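Local atomic coordinates of alanine racemase (Acinetobacter baumannii, PDB entry 4QHR), a protein that belongs to the alanine racemase family, whose chains join an N-terminal TIM-barrel-type domain to a C-terminal, largely beta-stranded domain and carry a lysine-bound pyridoxal phosphate group. Residues Ala195-Trp200 and Gly211-Gly216. Sequence-based numbering, arbitrary orientation.
Sequences AAIFKW and GIMLYG
The last turn of helix 194-199, bearing Ile-197 and Phe-198, faces Met-213 of the short 3-10 segment 212-215, with no hydrogen bond between the two segments. Each segment has its own backbone hydrogen bonds: Lys-199 N bonds to Ala-195 O in the helix, whereas in the tighter turn Leu-214 N reaches back three residues to Gly-211 O (2.9 Å). Across the contact the Met-213 side chain comes from the opposite direction to Phe-198, its CG set between backbone N and carbonyl carbon (chi1 64°) and its chain extended at chi2. The bend at chi3, -70°, then swings Met-213 CE to the Phe-198 ring, 3.7 Å from CE2 and 3.9 Å from CZ. Met-213 SD lies 5.0 Å from the centroid of the Phe-198 ring, 51° off its normal, an oblique Met-aromatic contact. In this TIM-barrel-type domain the 3-10 segment follows strand 207-208, and its start is a phosphate-binding turn: the backbone N atoms of Gly-211 and Ile-212 hydrogen-bond phosphate oxygens of the modified Lys-34. The Ile-197 side chain crosses that of Met-213 at about a right angle, Ile-197 CD1 lying 4.2 Å from Met-213 SD. Helix 10-23 adjoins the same apolar cluster, with Leu-23 touching both Ile-197 and Phe-198 and Val-20 touching Met-213.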
ATOM      1  N   ALA A 195     -15.705 -17.927   2.458  1.00  7.87           N
ATOM      2  CA  ALA A 195     -16.530 -18.428   1.340  1.00  8.29           C
ATOM      3  C   ALA A 195     -17.220 -19.760   1.697  1.00  8.59           C
ATOM      4  O   ALA A 195     -18.449 -19.967   1.436  1.00  9.11           O
ATOM      5  CB  ALA A 195     -15.667 -18.559   0.092  1.00  8.38           C
ATOM      6  N   ALA A 196     -16.431 -20.668   2.263  1.00  8.77           N
ATOM      7  CA  ALA A 196     -16.936 -21.971   2.694  1.00  9.12           C
ATOM      8  C   ALA A 196     -17.942 -21.867   3.847  1.00  9.49           C
ATOM      9  O   ALA A 196     -18.881 -22.675   3.914  1.00  9.44           O
ATOM     10  CB  ALA A 196     -15.809 -22.884   3.087  1.00  9.71           C
ATOM     11  N   ILE A 197     -17.761 -20.889   4.768  1.00  9.41           N
ATOM     12  CA  ILE A 197     -18.786 -20.637   5.799  1.00  9.15           C
ATOM     13  C   ILE A 197     -20.157 -20.357   5.140  1.00  9.83           C
ATOM     14  O   ILE A 197     -21.207 -20.852   5.614  1.00  9.84           O
ATOM     15  CB  ILE A 197     -18.331 -19.533   6.806  1.00  8.69           C
ATOM     16  CG1 ILE A 197     -17.154 -20.051   7.643  1.00  8.68           C
ATOM     17  CG2 ILE A 197     -19.478 -19.115   7.727  1.00  8.70           C
ATOM     18  CD1 ILE A 197     -16.385 -19.008   8.402  1.00  8.45           C
ATOM     19  N   PHE A 198     -20.178 -19.580   4.052  1.00 10.16           N
ATOM     20  CA  PHE A 198     -21.432 -19.283   3.372  1.00 10.59           C
ATOM     21  C   PHE A 198     -21.940 -20.490   2.571  1.00 11.63           C
ATOM     22  O   PHE A 198     -23.148 -20.780   2.575  1.00 11.40           O
ATOM     23  CB  PHE A 198     -21.297 -18.061   2.439  1.00 10.16           C
ATOM     24  CG  PHE A 198     -21.369 -16.754   3.142  1.00 10.25           C
ATOM     25  CD1 PHE A 198     -22.577 -16.235   3.510  1.00 10.55           C
ATOM     26  CD2 PHE A 198     -20.243 -16.036   3.422  1.00 10.45           C
ATOM     27  CE1 PHE A 198     -22.668 -15.012   4.174  1.00 10.74           C
ATOM     28  CE2 PHE A 198     -20.311 -14.823   4.045  1.00 10.50           C
ATOM     29  CZ  PHE A 198     -21.530 -14.315   4.443  1.00 10.80           C
ATOM     30  N   LYS A 199     -21.026 -21.205   1.939  1.00 12.16           N
ATOM     31  CA  LYS A 199     -21.438 -22.268   1.028  1.00 13.61           C
ATOM     32  C   LYS A 199     -21.598 -23.667   1.581  1.00 14.21           C
ATOM     33  O   LYS A 199     -22.463 -24.362   1.131  1.00 14.74           O
ATOM     34  CB  LYS A 199     -20.519 -22.324  -0.117  1.00 14.05           C
ATOM     35  CG  LYS A 199     -20.739 -21.118  -1.018  1.00 14.87           C
ATOM     36  CD  LYS A 199     -19.601 -20.946  -2.006  1.00 16.59           C
ATOM     37  CE  LYS A 199     -19.569 -22.059  -3.026  1.00 17.44           C
ATOM     38  NZ  LYS A 199     -18.694 -21.702  -4.173  1.00 18.46           N
ATOM     39  N   TRP A 200     -20.780 -24.073   2.540  1.00 14.12           N
ATOM     40  CA  TRP A 200     -20.694 -25.472   2.930  1.00 14.70           C
ATOM     41  C   TRP A 200     -20.717 -25.656   4.439  1.00 14.39           C
ATOM     42  O   TRP A 200     -19.713 -26.106   4.999  1.00 14.53           O
ATOM     43  CB  TRP A 200     -19.424 -26.121   2.362  1.00 15.20           C
ATOM     44  CG  TRP A 200     -19.289 -25.987   0.925  1.00 16.92           C
ATOM     45  CD1 TRP A 200     -20.273 -26.181  -0.009  1.00 18.09           C
ATOM     46  CD2 TRP A 200     -18.113 -25.587   0.183  1.00 18.01           C
ATOM     47  NE1 TRP A 200     -19.775 -25.936  -1.259  1.00 18.15           N
ATOM     48  CE2 TRP A 200     -18.458 -25.581  -1.172  1.00 17.79           C
ATOM     49  CE3 TRP A 200     -16.808 -25.233   0.541  1.00 18.42           C
ATOM     50  CZ2 TRP A 200     -17.553 -25.243  -2.174  1.00 18.30           C
ATOM     51  CZ3 TRP A 200     -15.914 -24.900  -0.440  1.00 18.35           C
ATOM     52  CH2 TRP A 200     -16.289 -24.912  -1.795  1.00 18.35           C
ATOM     53  N   GLY A 211     -12.017 -14.927   7.657  1.00  6.35           N
ATOM     54  CA  GLY A 211     -11.247 -13.683   7.530  1.00  6.27           C
ATOM     55  C   GLY A 211     -12.010 -12.504   6.941  1.00  6.16           C
ATOM     56  O   GLY A 211     -12.588 -11.678   7.676  1.00  5.84           O
ATOM     57  N   ILE A 212     -12.027 -12.452   5.608  1.00  6.20           N
ATOM     58  CA  ILE A 212     -12.578 -11.298   4.923  1.00  6.20           C
ATOM     59  C   ILE A 212     -13.979 -10.907   5.395  1.00  6.25           C
ATOM     60  O   ILE A 212     -14.296  -9.717   5.469  1.00  5.76           O
ATOM     61  CB  ILE A 212     -12.504 -11.460   3.381  1.00  6.26           C
ATOM     62  CG1 ILE A 212     -12.736 -10.113   2.709  1.00  6.26           C
ATOM     63  CG2 ILE A 212     -13.467 -12.544   2.869  1.00  6.21           C
ATOM     64  CD1 ILE A 212     -11.657  -9.081   2.981  1.00  6.35           C
ATOM     65  N   MET A 213     -14.839 -11.882   5.692  1.00  6.49           N
ATOM     66  CA  MET A 213     -16.207 -11.512   6.097  1.00  6.90           C
ATOM     67  C   MET A 213     -16.265 -10.717   7.417  1.00  6.92           C
ATOM     68  O   MET A 213     -17.179  -9.896   7.608  1.00  7.02           O
ATOM     69  CB  MET A 213     -17.157 -12.728   6.185  1.00  7.23           C
ATOM     70  CG  MET A 213     -16.791 -13.741   7.234  1.00  7.54           C
ATOM     71  SD  MET A 213     -17.769 -15.253   7.135  1.00  8.45           S
ATOM     72  CE  MET A 213     -19.393 -14.719   7.660  1.00  8.64           C
ATOM     73  N   LEU A 214     -15.293 -10.926   8.298  1.00  6.69           N
ATOM     74  CA  LEU A 214     -15.236 -10.152   9.550  1.00  6.56           C
ATOM     75  C   LEU A 214     -15.170  -8.644   9.317  1.00  6.57           C
ATOM     76  O   LEU A 214     -15.748  -7.860  10.099  1.00  5.97           O
ATOM     77  CB  LEU A 214     -14.054 -10.595  10.396  1.00  6.59           C
ATOM     78  CG  LEU A 214     -13.933 -12.038  10.871  1.00  6.75           C
ATOM     79  CD1 LEU A 214     -12.699 -12.197  11.731  1.00  6.87           C
ATOM     80  CD2 LEU A 214     -15.138 -12.446  11.708  1.00  6.85           C
ATOM     81  N   TYR A 215     -14.492  -8.282   8.202  1.00  6.65           N
ATOM     82  CA  TYR A 215     -14.184  -6.919   7.813  1.00  6.86           C
ATOM     83  C   TYR A 215     -15.284  -6.281   6.935  1.00  7.29           C
ATOM     84  O   TYR A 215     -15.226  -5.120   6.571  1.00  7.27           O
ATOM     85  CB  TYR A 215     -12.777  -6.876   7.162  1.00  6.84           C
ATOM     86  CG  TYR A 215     -11.748  -7.506   8.096  1.00  6.30           C
ATOM     87  CD1 TYR A 215     -11.393  -6.896   9.240  1.00  6.39           C
ATOM     88  CD2 TYR A 215     -11.197  -8.768   7.809  1.00  6.37           C
ATOM     89  CE1 TYR A 215     -10.487  -7.487  10.133  1.00  6.16           C
ATOM     90  CE2 TYR A 215     -10.319  -9.381   8.647  1.00  6.02           C
ATOM     91  CZ  TYR A 215      -9.977  -8.756   9.822  1.00  6.02           C
ATOM     92  OH  TYR A 215      -9.074  -9.374  10.642  1.00  5.66           O
ATOM     93  N   GLY A 216     -16.347  -7.040   6.686  1.00  7.60           N
ATOM     94  CA  GLY A 216     -17.441  -6.525   5.909  1.00  7.88           C
ATOM     95  C   GLY A 216     -17.041  -6.230   4.495  1.00  7.91           C
ATOM     96  O   GLY A 216     -17.419  -5.236   3.930  1.00  8.25           O
TER